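Local atomic coordinates of 4-hydroxybenzoyl-CoA thioesterase (Pseudomonas sp. CBS3, PDB entry 1LO7), a protein that hydrolyses 4-hydroxybenzoyl-CoA to 4-hydroxybenzoate and coenzyme A, the last of three steps that turn 4-chlorobenzoate into 4-hydroxybenzoate. Residues A[34-39]-A[92-96]; A[38-44]-A[136-140]; A[31-35]-A[111-117]; A[2-6]-A[81-85]. All coordinates share one frame; numbering follows the deposited sequence.

Interaction 1 of 4, residues A[34-39]-A[92-96]; sequences ASRNYF and FVQRH
F39 turns its CG anti to its own carbonyl carbon (chi1 -69°). F92 holds CG between its backbone N and carbonyl carbon (chi1 60°). With these torsions the two rings come at each other from opposite directions. The edge of F39 is presented to the face of F92 in an offset edge-to-face pair, with planes at 82° and centroids 5.5 Å apart. F39 CZ and F92 CZ are 3.5 Å apart. F119 joins the group and meets both rings. Further along the strand, Q94 reaches out as an extended chain. Its amide end lies against the side chain of S35 and the rings of Y38 and F39, and stands nearly perpendicular to the Y38 ring. This is the core of the hot dog fold: helix 25-41 runs across the antiparallel sheet, to which strand 91-101 belongs. H96 fills the next place toward the start of the helix. Its CE1 comes to 3.7 Å from S35 N, and its ND1 lies 4.0 Å from A34 CB. Both nitrogens of this buried imidazole are hydrogen-bonded to neighbouring strands, ND1 to T82 OG1 and NE2 to E115 OE1. These two bonds fix the rotation of the ring.

Interaction 2 of 4, residues A[38-44]-A[136-140]; sequences YFIKCGL and YIELC
L44 sets its CD2 methyl over the centre of one face of the Y136 ring. This CH-pi contact is almost vertical: CD2 lies 3.5 Å from the Y136 centroid, only 8° off the ring normal. The other branch of L44 points elsewhere, and its CD1 packs at 3.8 Å from L139 CD1. Y136 also makes a cation-pi contact with R54 and meets the ring of F119. A serine here would probably open a gap beside L44 CD2 and leave R54 without its aromatic partner. C140 turns its sulfur to two rings of helix 25-41. Its SG lies at the edge of the F39 ring, 3.7 Å from F39 CD1, and oblique to the Y38 ring, 3.7 Å from Y38 CE2. These are Cys sulfur-aromatic contacts. C42 SG lies above one face of the same Y38 ring, offset toward the rim. The chain turns here by a Schellman motif that closes helix 25-41. G43 has a positive phi (106°), G43 N bonds to I40 O, and L44 N bonds to F39 O. The turn swings L44 round toward the C-terminal helix 134-140. At the outer side the carbonyls of C42 and L139 come close, but both are acceptors. A water lies between them, 2.6 Å from C42 O and 2.9 Å from L139 O, and other acceptors compete for its protons.

Interaction 3 of 4, residues A[31-35]-A[111-117]; sequences LDAAS and MRADEIR. With 4CO (4-hydroxyphenacyl coenzyme A), chain B.
R117 joins D32 and E115 in a salt-bridge network. Its NH1 and NH2 grip one carboxylate oxygen of D32 end-on: NH2 is 2.9 Å and NH1 3.0 Å from D32 OD1. The carboxylate and guanidinium planes are 19° apart, nearly coplanar. NH2 uses the anti lone pair of OD1, while NH1 meets that oxygen nearly along its C-O bond. On its other edge R117 grips E115 side-on. NH2 is 2.8 Å and NE 2.9 Å from E115 OE1, and both come from the same face of that carboxylate. NH1 also bonds to T59 O, which makes five bonds for the five N-H groups of the guanidinium. A leucine in its place would probably leave the carboxylates of D32 and E115 near each other with no positive charge between them, and T59 O without this donor. S35 lies over one face of the guanidinium, its OG 3.2 Å above the plane. It is not hydrogen-bonded to R117; its polar partner is the Q94 side chain. The bound 4-hydroxyphenacyl coenzyme A comes in at the edge, with its ring carbon C6B 3.4 Å from D32 OD1. D32 OD2 takes a hydrogen bond from W23 of the third subunit, whose Y24 bonds weakly to E115 OE2. One residue before D32, L31 packs its CB against E115 OE2, 3.6 Å away. Its methyl contacts with A113 and M111 belong to one of two conformers and are less certain. The buried arginine thus holds D32 and E115 in place, and the ligand ring lies beside charges paired within this chain.

Interaction 4 of 4, residues A[2-6]-A[81-85]; sequences ARSIT and ETCIK
I5 O is gripped from three directions. T82 N donates to I5 O at 2.9 Å, tilted 16° from the carbonyl plane. A water donates to I5 O at 3.2 Å, and the CA-H of E81 also approaches it. In return I5 N donates to T82 O at 2.8 Å, nearly straight (165°) and in the carbonyl plane. I5 and T82 are therefore a hydrogen-bonded pair of antiparallel strands. Here strand 4-10 joins the sheet of the hot dog fold along strand 77-87. T82 O takes a second, weaker approach from the CA-H of S4. The side chains of I5 and T82 lie on the face of the sheet that meets helix 25-41, where I5 touches N37 and Y38 and T82 touches A34. T82 OG1 stands beside its own backbone N (chi1 -60°). It lies 2.8 Å from the water that also bonds to I5 O, and its main partner is H96 ND1. S4, T6, E81 and C83 are on the opposite face. There T6 crosses E81 at a slant. The bond from S4 OG to E81 OE2 is doubtful, because S4 OG sits too close to its neighbour. C83 CB comes to 3.3 Å from R3 O. Toward the N-terminus the direct pairing stops and a water takes its place. That water donates to R3 O at 2.6 Å and accepts from I84 N at 2.8 Å.

How the interactions relate
Interactions 1, 2 and 3 all use helix 25-41, the central helix of the hot dog fold. Along it, interaction 3 comes first, then interaction 1, then interaction 2 at its C-terminal end. Interactions 1 and 3 have centres about 6 Å apart and share A34 and S35. Their strands 91-101 and 107-123 are neighbours in the sheet. Interaction 4 adds strand 4-10 to the same sheet through strand 77-87, with its centre about 7 Å from that of interaction 1. Interactions 2 and 3 are the farthest apart, at about 16 Å between centres. The helix therefore ties the ligand pocket at interaction 3 to the C-terminal helix 134-140 at interaction 2.

Interaction 1 of 4, residues A[34-39]-A[92-96]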
# COMPACT_ATOMS: atom_id res chain seq x y z
N ALA A 34 -3.39 -10.55 10.36
CA ALA A 34 -3.33 -11.74 11.24
C ALA A 34 -3.87 -11.38 12.64
O ALA A 34 -4.47 -12.18 13.32
CB ALA A 34 -1.90 -12.25 11.36
N SER A 35 -3.63 -10.15 13.10
CA SER A 35 -4.12 -9.72 14.42
C SER A 35 -5.66 -9.78 14.50
O SER A 35 -6.27 -10.25 15.48
CB SER A 35 -3.68 -8.26 14.66
OG SER A 35 -4.33 -7.69 15.80
N ARG A 36 -6.29 -9.26 13.45
CA ARG A 36 -7.74 -9.21 13.40
C ARG A 36 -8.30 -10.60 13.17
O ARG A 36 -9.35 -10.95 13.73
CB ARG A 36 -8.21 -8.28 12.29
CG ARG A 36 -9.63 -7.78 12.54
CD ARG A 36 -10.07 -6.78 11.47
NE ARG A 36 -10.14 -7.41 10.13
CZ ARG A 36 -11.18 -8.13 9.68
NH1 ARG A 36 -12.28 -8.32 10.38
NH2 ARG A 36 -11.10 -8.66 8.46
N ASN A 37 -7.60 -11.37 12.32
CA ASN A 37 -8.01 -12.73 12.02
C ASN A 37 -8.07 -13.56 13.31
O ASN A 37 -8.94 -14.45 13.51
CB ASN A 37 -7.02 -13.38 11.01
CG ASN A 37 -7.42 -14.84 10.71
OD1 ASN A 37 -8.42 -15.08 9.97
ND2 ASN A 37 -6.70 -15.79 11.27
N TYR A 38 -7.11 -13.28 14.21
CA TYR A 38 -7.06 -13.99 15.50
C TYR A 38 -8.35 -13.74 16.24
O TYR A 38 -9.01 -14.66 16.68
CB TYR A 38 -5.89 -13.44 16.33
CG TYR A 38 -5.85 -13.95 17.74
CD1 TYR A 38 -5.22 -15.17 18.04
CD2 TYR A 38 -6.43 -13.22 18.77
CE1 TYR A 38 -5.17 -15.64 19.36
CE2 TYR A 38 -6.39 -13.67 20.09
CZ TYR A 38 -5.77 -14.88 20.37
OH TYR A 38 -5.76 -15.29 21.68
N PHE A 39 -8.72 -12.47 16.39
CA PHE A 39 -9.94 -12.18 17.11
C PHE A 39 -11.18 -12.75 16.42
O PHE A 39 -12.08 -13.27 17.12
CB PHE A 39 -10.09 -10.65 17.31
CG PHE A 39 -9.04 -10.13 18.27
CD1 PHE A 39 -9.01 -10.64 19.56
CD2 PHE A 39 -8.08 -9.18 17.90
CE1 PHE A 39 -8.05 -10.20 20.48
CE2 PHE A 39 -7.11 -8.74 18.81
CZ PHE A 39 -7.11 -9.24 20.11
N PHE A 92 -2.56 -5.45 25.64
CA PHE A 92 -2.25 -6.86 25.54
C PHE A 92 -1.08 -6.98 24.54
O PHE A 92 -0.90 -6.11 23.66
CB PHE A 92 -3.49 -7.70 25.15
CG PHE A 92 -4.09 -7.30 23.80
CD1 PHE A 92 -5.15 -6.39 23.73
CD2 PHE A 92 -3.58 -7.82 22.60
CE1 PHE A 92 -5.70 -6.00 22.50
CE2 PHE A 92 -4.13 -7.44 21.36
CZ PHE A 92 -5.20 -6.53 21.31
N VAL A 93 -0.33 -8.04 24.69
CA VAL A 93 0.81 -8.27 23.84
C VAL A 93 0.40 -9.38 22.92
O VAL A 93 0.03 -10.46 23.37
CB VAL A 93 2.06 -8.69 24.65
CG1 VAL A 93 3.22 -8.99 23.69
CG2 VAL A 93 2.50 -7.64 25.70
N GLN A 94 0.43 -9.08 21.61
CA GLN A 94 0.07 -10.05 20.60
C GLN A 94 1.35 -10.41 19.81
O GLN A 94 2.00 -9.56 19.21
CB GLN A 94 -1.02 -9.49 19.64
CG GLN A 94 -1.73 -10.57 18.82
CD GLN A 94 -2.99 -10.01 18.14
OE1 GLN A 94 -3.99 -10.72 17.95
NE2 GLN A 94 -2.95 -8.74 17.78
N ARG A 95 1.68 -11.68 19.85
CA ARG A 95 2.88 -12.16 19.18
C ARG A 95 2.54 -12.82 17.86
O ARG A 95 1.56 -13.60 17.75
CB ARG A 95 3.64 -13.16 20.07
CG ARG A 95 4.76 -13.89 19.27
CD ARG A 95 5.77 -14.58 20.18
NE ARG A 95 6.50 -13.60 20.95
CZ ARG A 95 7.44 -13.92 21.83
NH1 ARG A 95 7.76 -15.19 22.08
NH2 ARG A 95 8.05 -12.96 22.48
N HIS A 96 3.37 -12.52 16.83
CA HIS A 96 3.20 -13.11 15.52
C HIS A 96 4.51 -13.72 15.04
O HIS A 96 5.54 -13.04 15.07
CB HIS A 96 2.77 -12.10 14.46
CG HIS A 96 1.63 -11.21 14.81
ND1 HIS A 96 0.34 -11.60 14.59
CD2 HIS A 96 1.64 -9.94 15.27
CE1 HIS A 96 -0.43 -10.58 14.95
NE2 HIS A 96 0.33 -9.57 15.39

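Interaction 2 of 4, residues A[38-44]-A[136-140]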
# COMPACT_ATOMS: atom_id res chain seq x y z
N TYR A 38 -7.11 -13.28 14.21
CA TYR A 38 -7.06 -13.99 15.50
C TYR A 38 -8.35 -13.74 16.24
O TYR A 38 -9.01 -14.66 16.68
CB TYR A 38 -5.89 -13.44 16.33
CG TYR A 38 -5.85 -13.95 17.74
CD1 TYR A 38 -5.22 -15.17 18.04
CD2 TYR A 38 -6.43 -13.22 18.77
CE1 TYR A 38 -5.17 -15.64 19.36
CE2 TYR A 38 -6.39 -13.67 20.09
CZ TYR A 38 -5.77 -14.88 20.37
OH TYR A 38 -5.76 -15.29 21.68
N PHE A 39 -8.72 -12.47 16.39
CA PHE A 39 -9.94 -12.18 17.11
C PHE A 39 -11.18 -12.75 16.42
O PHE A 39 -12.08 -13.27 17.12
CB PHE A 39 -10.09 -10.65 17.31
CG PHE A 39 -9.04 -10.13 18.27
CD1 PHE A 39 -9.01 -10.64 19.56
CD2 PHE A 39 -8.08 -9.18 17.90
CE1 PHE A 39 -8.05 -10.20 20.48
CE2 PHE A 39 -7.11 -8.74 18.81
CZ PHE A 39 -7.11 -9.24 20.11
N ILE A 40 -11.26 -12.65 15.06
CA ILE A 40 -12.44 -13.17 14.34
C ILE A 40 -12.55 -14.68 14.55
O ILE A 40 -13.66 -15.22 14.82
CB ILE A 40 -12.41 -12.83 12.85
CG1 ILE A 40 -12.62 -11.33 12.61
CG2 ILE A 40 -13.41 -13.66 12.05
CD1 ILE A 40 -14.03 -10.82 12.93
N LYS A 41 -11.41 -15.36 14.46
CA LYS A 41 -11.42 -16.78 14.64
C LYS A 41 -11.75 -17.14 16.05
O LYS A 41 -12.30 -18.21 16.31
CB LYS A 41 -10.13 -17.42 14.15
CG LYS A 41 -9.98 -17.30 12.62
CD LYS A 41 -11.01 -18.16 11.87
CE LYS A 41 -10.75 -18.28 10.37
NZ LYS A 41 -10.59 -16.95 9.79
N CYS A 42 -11.40 -16.27 16.99
CA CYS A 42 -11.69 -16.53 18.39
C CYS A 42 -13.18 -16.29 18.71
O CYS A 42 -13.64 -16.60 19.81
CB CYS A 42 -10.78 -15.78 19.36
SG CYS A 42 -9.15 -16.56 19.42
N GLY A 43 -13.92 -15.73 17.77
CA GLY A 43 -15.36 -15.50 18.00
C GLY A 43 -15.80 -14.07 18.26
O GLY A 43 -16.98 -13.84 18.50
N LEU A 44 -14.92 -13.08 18.20
CA LEU A 44 -15.41 -11.74 18.42
C LEU A 44 -16.11 -11.31 17.15
O LEU A 44 -15.81 -11.76 16.01
CB LEU A 44 -14.23 -10.76 18.63
CG LEU A 44 -13.59 -10.78 20.02
CD1 LEU A 44 -12.72 -12.02 20.26
CD2 LEU A 44 -12.74 -9.53 20.22
N TYR A 136 -14.05 -10.78 26.14
CA TYR A 136 -13.12 -11.01 25.04
C TYR A 136 -11.99 -11.92 25.47
O TYR A 136 -11.55 -12.80 24.72
CB TYR A 136 -12.58 -9.66 24.54
CG TYR A 136 -13.60 -8.94 23.71
CD1 TYR A 136 -14.85 -9.48 23.41
CD2 TYR A 136 -13.31 -7.64 23.27
CE1 TYR A 136 -15.80 -8.77 22.66
CE2 TYR A 136 -14.22 -6.93 22.49
CZ TYR A 136 -15.47 -7.49 22.19
OH TYR A 136 -16.37 -6.75 21.42
N ILE A 137 -11.51 -11.73 26.70
CA ILE A 137 -10.46 -12.57 27.22
C ILE A 137 -10.95 -14.00 27.22
O ILE A 137 -10.26 -14.96 26.82
CB ILE A 137 -10.06 -12.15 28.60
CG1 ILE A 137 -9.30 -10.87 28.42
CG2 ILE A 137 -9.06 -13.13 29.18
CD1 ILE A 137 -8.80 -10.32 29.74
N GLU A 138 -12.20 -14.15 27.63
CA GLU A 138 -12.74 -15.50 27.63
C GLU A 138 -12.82 -16.15 26.22
O GLU A 138 -12.48 -17.33 26.01
CB GLU A 138 -14.10 -15.58 28.33
CG GLU A 138 -14.51 -17.07 28.44
CD GLU A 138 -13.82 -17.77 29.58
OE1 GLU A 138 -13.31 -17.18 30.53
OE2 GLU A 138 -13.83 -19.08 29.42
N LEU A 139 -13.25 -15.38 25.22
CA LEU A 139 -13.36 -15.92 23.88
C LEU A 139 -12.00 -16.33 23.37
O LEU A 139 -11.88 -17.32 22.64
CB LEU A 139 -13.93 -14.90 22.86
CG LEU A 139 -15.41 -14.61 23.00
CD1 LEU A 139 -15.76 -13.41 22.14
CD2 LEU A 139 -16.23 -15.83 22.55
N CYS A 140 -10.98 -15.53 23.73
CA CYS A 140 -9.62 -15.81 23.24
C CYS A 140 -8.87 -16.90 23.99
O CYS A 140 -7.82 -17.38 23.56
CB CYS A 140 -8.79 -14.51 23.24
SG CYS A 140 -9.48 -13.27 22.09
O HOH W 1 -13.89 -18.83 21.19

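Interaction 3 of 4, residues A[31-35]-A[111-117]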
# COMPACT_ATOMS: atom_id res chain seq x y z
N LEU A 31 0.70 -8.54 9.36
CA LEU A 31 0.59 -8.69 10.81
C LEU A 31 -0.76 -8.13 11.26
O LEU A 31 -1.46 -8.71 12.07
CB LEU A 31 1.74 -7.98 11.54
CG LEU A 31 2.89 -8.92 11.92
CD1 LEU A 31 2.96 -10.12 10.99
CD2 LEU A 31 4.22 -8.17 11.95
N ASP A 32 -1.16 -6.99 10.68
CA ASP A 32 -2.46 -6.39 11.04
C ASP A 32 -3.63 -7.30 10.65
O ASP A 32 -4.63 -7.43 11.40
CB ASP A 32 -2.62 -4.98 10.45
CG ASP A 32 -3.72 -4.27 11.17
OD1 ASP A 32 -3.69 -4.12 12.38
OD2 ASP A 32 -4.71 -3.84 10.41
N ALA A 33 -3.52 -7.96 9.49
CA ALA A 33 -4.61 -8.86 9.09
C ALA A 33 -4.60 -10.07 10.02
O ALA A 33 -5.65 -10.59 10.44
CB ALA A 33 -4.40 -9.31 7.64
N ALA A 34 -3.39 -10.55 10.36
CA ALA A 34 -3.33 -11.74 11.24
C ALA A 34 -3.87 -11.38 12.64
O ALA A 34 -4.47 -12.18 13.32
CB ALA A 34 -1.90 -12.25 11.36
N SER A 35 -3.63 -10.15 13.10
CA SER A 35 -4.12 -9.72 14.42
C SER A 35 -5.66 -9.78 14.50
O SER A 35 -6.27 -10.25 15.48
CB SER A 35 -3.68 -8.26 14.66
OG SER A 35 -4.33 -7.69 15.80
N MET A 111 10.23 -13.76 9.96
CA MET A 111 10.19 -12.57 10.79
C MET A 111 9.29 -12.80 12.00
O MET A 111 8.52 -13.76 12.05
CB MET A 111 9.86 -11.26 10.02
CG MET A 111 8.43 -11.15 9.53
SD MET A 111 7.30 -10.38 10.72
CE MET A 111 7.82 -8.66 10.99
N ARG A 112 9.42 -11.93 12.98
CA ARG A 112 8.58 -12.07 14.17
C ARG A 112 8.28 -10.69 14.73
O ARG A 112 9.09 -9.77 14.58
CB ARG A 112 9.29 -12.92 15.23
CG ARG A 112 8.45 -13.02 16.52
CD ARG A 112 8.94 -14.09 17.52
NE ARG A 112 8.67 -15.51 17.18
CZ ARG A 112 9.58 -16.50 17.06
NH1 ARG A 112 10.89 -16.32 17.24
NH2 ARG A 112 9.14 -17.72 16.76
N ALA A 113 7.11 -10.55 15.37
CA ALA A 113 6.82 -9.27 15.95
C ALA A 113 5.94 -9.44 17.19
O ALA A 113 5.06 -10.30 17.21
CB ALA A 113 6.09 -8.34 14.96
N ASP A 114 6.23 -8.62 18.21
CA ASP A 114 5.44 -8.58 19.42
C ASP A 114 4.78 -7.21 19.34
O ASP A 114 5.46 -6.17 19.42
CB ASP A 114 6.25 -8.65 20.70
CG ASP A 114 6.63 -10.07 20.98
OD1 ASP A 114 6.11 -11.00 20.44
OD2 ASP A 114 7.57 -10.19 21.86
N GLU A 115 3.46 -7.22 19.15
CA GLU A 115 2.68 -5.99 19.06
C GLU A 115 1.95 -5.74 20.36
O GLU A 115 1.40 -6.67 20.93
CB GLU A 115 1.59 -6.09 17.94
CG GLU A 115 2.18 -6.25 16.52
CD GLU A 115 1.08 -6.31 15.49
OE1 GLU A 115 0.02 -6.83 15.69
OE2 GLU A 115 1.41 -5.76 14.34
N ILE A 116 1.93 -4.49 20.77
CA ILE A 116 1.20 -4.13 21.97
C ILE A 116 0.00 -3.33 21.47
O ILE A 116 0.16 -2.30 20.83
CB ILE A 116 1.99 -3.36 23.01
CG1 ILE A 116 3.24 -4.19 23.41
CG2 ILE A 116 1.04 -3.09 24.20
CD1 ILE A 116 3.99 -3.65 24.63
N ARG A 117 -1.21 -3.83 21.73
CA ARG A 117 -2.39 -3.13 21.28
C ARG A 117 -3.37 -2.94 22.42
O ARG A 117 -3.18 -3.44 23.56
CB ARG A 117 -3.06 -4.01 20.21
CG ARG A 117 -2.33 -4.05 18.85
CD ARG A 117 -2.91 -5.13 17.97
NE ARG A 117 -2.21 -5.36 16.69
CZ ARG A 117 -2.59 -4.82 15.53
NH1 ARG A 117 -3.64 -3.96 15.42
NH2 ARG A 117 -1.89 -5.15 14.44
N1A 4CO B . 4.49 0.61 25.26
C2A 4CO B . 3.77 -0.26 26.03
N3A 4CO B . 2.54 -0.13 26.44
C4A 4CO B . 1.97 1.02 26.00
C5A 4CO B . 2.58 1.99 25.23
C6A 4CO B . 3.91 1.76 24.84
N6A 4CO B . 4.60 2.60 24.10
N7A 4CO B . 1.71 3.05 24.98
C8A 4CO B . 0.58 2.71 25.61
N9A 4CO B . 0.70 1.50 26.26
C1D 4CO B . -0.28 0.85 27.13
C2D 4CO B . -0.44 1.58 28.46
O2D 4CO B . 0.62 1.26 29.37
C3D 4CO B . -1.74 0.97 28.93
O3D 4CO B . -1.57 -0.40 29.22
P3D 4CO B . -2.09 -1.05 30.56
O7A 4CO B . -1.08 -0.78 31.57
O8A 4CO B . -3.39 -0.47 30.92
O9A 4CO B . -2.24 -2.57 30.30
C4D 4CO B . -2.52 1.02 27.62
O4D 4CO B . -1.51 1.04 26.56
C5D 4CO B . -3.52 2.12 27.46
O5D 4CO B . -2.81 3.35 27.35
P1A 4CO B . -3.28 4.57 28.25
O1A 4CO B . -2.21 5.56 28.05
O2A 4CO B . -3.47 4.21 29.63
O3A 4CO B . -4.63 5.07 27.75
P2A 4CO B . -5.01 6.19 26.66
O4A 4CO B . -6.47 6.08 26.46
O5A 4CO B . -4.69 7.50 27.22
O6A 4CO B . -4.07 6.13 25.31
CBP 4CO B . -4.18 5.56 23.05
CCP 4CO B . -4.21 5.01 24.48
CDP 4CO B . -5.28 6.60 22.82
CEP 4CO B . -4.26 4.40 22.06
CAP 4CO B . -2.93 6.42 22.82
OAP 4CO B . -1.74 5.67 23.10
C9P 4CO B . -2.73 6.71 21.33
O9P 4CO B . -3.53 7.39 20.73
N8P 4CO B . -1.62 6.05 20.66
C7P 4CO B . -1.67 6.21 19.21
C6P 4CO B . -2.42 5.05 18.53
C5P 4CO B . -2.13 5.08 17.03
O5P 4CO B . -2.35 6.07 16.33
N4P 4CO B . -1.59 3.84 16.54
C3P 4CO B . -1.18 3.84 15.14
C2P 4CO B . -2.36 3.80 14.21
S1P 4CO B . -3.74 2.81 14.79
O1B 4CO B . -3.65 0.80 12.23
C1B 4CO B . -4.58 1.12 12.93
C2B 4CO B . -5.50 0.10 13.44
C3B 4CO B . -6.60 0.49 14.25
C4B 4CO B . -7.48 -0.47 14.72
C5B 4CO B . -7.30 -1.82 14.37
O2B 4CO B . -8.23 -2.80 14.79
C6B 4CO B . -6.18 -2.21 13.59
C7B 4CO B . -5.27 -1.24 13.11
CB 4CO B . -4.80 2.54 13.32

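Interaction 4 of 4, residues A[2-6]-A[81-85]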
# COMPACT_ATOMS: atom_id res chain seq x y z
N ALA A 2 -0.31 -20.67 24.65
CA ALA A 2 -1.57 -19.94 24.55
C ALA A 2 -2.22 -20.31 23.24
O ALA A 2 -1.55 -20.96 22.40
CB ALA A 2 -1.37 -18.43 24.66
N ARG A 3 -3.49 -19.91 23.12
CA ARG A 3 -4.31 -20.17 21.93
C ARG A 3 -3.70 -19.45 20.75
O ARG A 3 -3.56 -18.24 20.74
CB ARG A 3 -5.73 -19.72 22.11
CG ARG A 3 -6.56 -19.97 20.87
CD ARG A 3 -8.04 -19.96 21.20
NE ARG A 3 -8.83 -20.45 20.08
CZ ARG A 3 -10.11 -20.20 19.95
NH1 ARG A 3 -10.78 -19.46 20.84
NH2 ARG A 3 -10.72 -20.72 18.88
N SER A 4 -3.32 -20.26 19.81
CA SER A 4 -2.67 -19.79 18.61
C SER A 4 -3.54 -19.97 17.35
O SER A 4 -4.19 -20.98 17.13
CB SER A 4 -1.37 -20.60 18.55
OG SER A 4 -0.68 -20.40 17.36
N ILE A 5 -3.55 -18.96 16.52
CA ILE A 5 -4.31 -19.03 15.29
C ILE A 5 -3.31 -18.91 14.14
O ILE A 5 -2.39 -18.08 14.16
CB ILE A 5 -5.36 -17.90 15.19
CG1 ILE A 5 -6.36 -18.01 16.35
CG2 ILE A 5 -6.10 -17.85 13.84
CD1 ILE A 5 -7.31 -19.21 16.22
N THR A 6 -3.49 -19.72 13.11
CA THR A 6 -2.56 -19.63 12.02
C THR A 6 -3.26 -19.23 10.76
O THR A 6 -4.43 -19.58 10.53
CB THR A 6 -1.95 -21.02 11.77
OG1 THR A 6 -1.07 -21.35 12.82
CG2 THR A 6 -1.19 -20.98 10.46
N GLU A 81 1.70 -17.37 12.65
CA GLU A 81 1.13 -17.92 13.88
C GLU A 81 0.99 -16.78 14.87
O GLU A 81 1.95 -16.08 15.16
CB GLU A 81 2.01 -19.05 14.41
CG GLU A 81 1.41 -19.76 15.61
CD GLU A 81 2.07 -21.09 15.83
OE1 GLU A 81 2.77 -21.59 14.98
OE2 GLU A 81 1.77 -21.66 16.98
N THR A 82 -0.24 -16.57 15.33
CA THR A 82 -0.55 -15.48 16.23
C THR A 82 -1.18 -15.96 17.54
O THR A 82 -2.05 -16.81 17.57
CB THR A 82 -1.58 -14.54 15.52
OG1 THR A 82 -1.02 -14.04 14.31
CG2 THR A 82 -1.99 -13.36 16.40
N CYS A 83 -0.70 -15.37 18.64
CA CYS A 83 -1.25 -15.66 19.96
C CYS A 83 -1.15 -14.44 20.83
O CYS A 83 -0.47 -13.46 20.52
CB CYS A 83 -0.56 -16.86 20.65
SG CYS A 83 1.12 -16.45 21.18
N ILE A 84 -1.85 -14.47 21.95
CA ILE A 84 -1.79 -13.41 22.89
C ILE A 84 -0.77 -13.93 23.92
O ILE A 84 -0.97 -14.97 24.53
CB ILE A 84 -3.11 -13.17 23.57
CG1 ILE A 84 -4.15 -12.78 22.52
CG2 ILE A 84 -2.92 -12.07 24.65
CD1 ILE A 84 -3.97 -11.32 22.09
N LYS A 85 0.31 -13.19 24.07
CA LYS A 85 1.40 -13.49 24.96
C LYS A 85 1.07 -13.06 26.39
O LYS A 85 1.40 -13.75 27.35
CB LYS A 85 2.63 -12.72 24.42
CG LYS A 85 4.00 -13.03 25.03
CD LYS A 85 5.01 -11.88 24.88
CE LYS A 85 6.45 -12.25 25.25
NZ LYS A 85 6.95 -11.57 26.45
O HOH W 2 -3.77 -16.47 22.61
O HOH W 3 -2.00 -15.58 12.20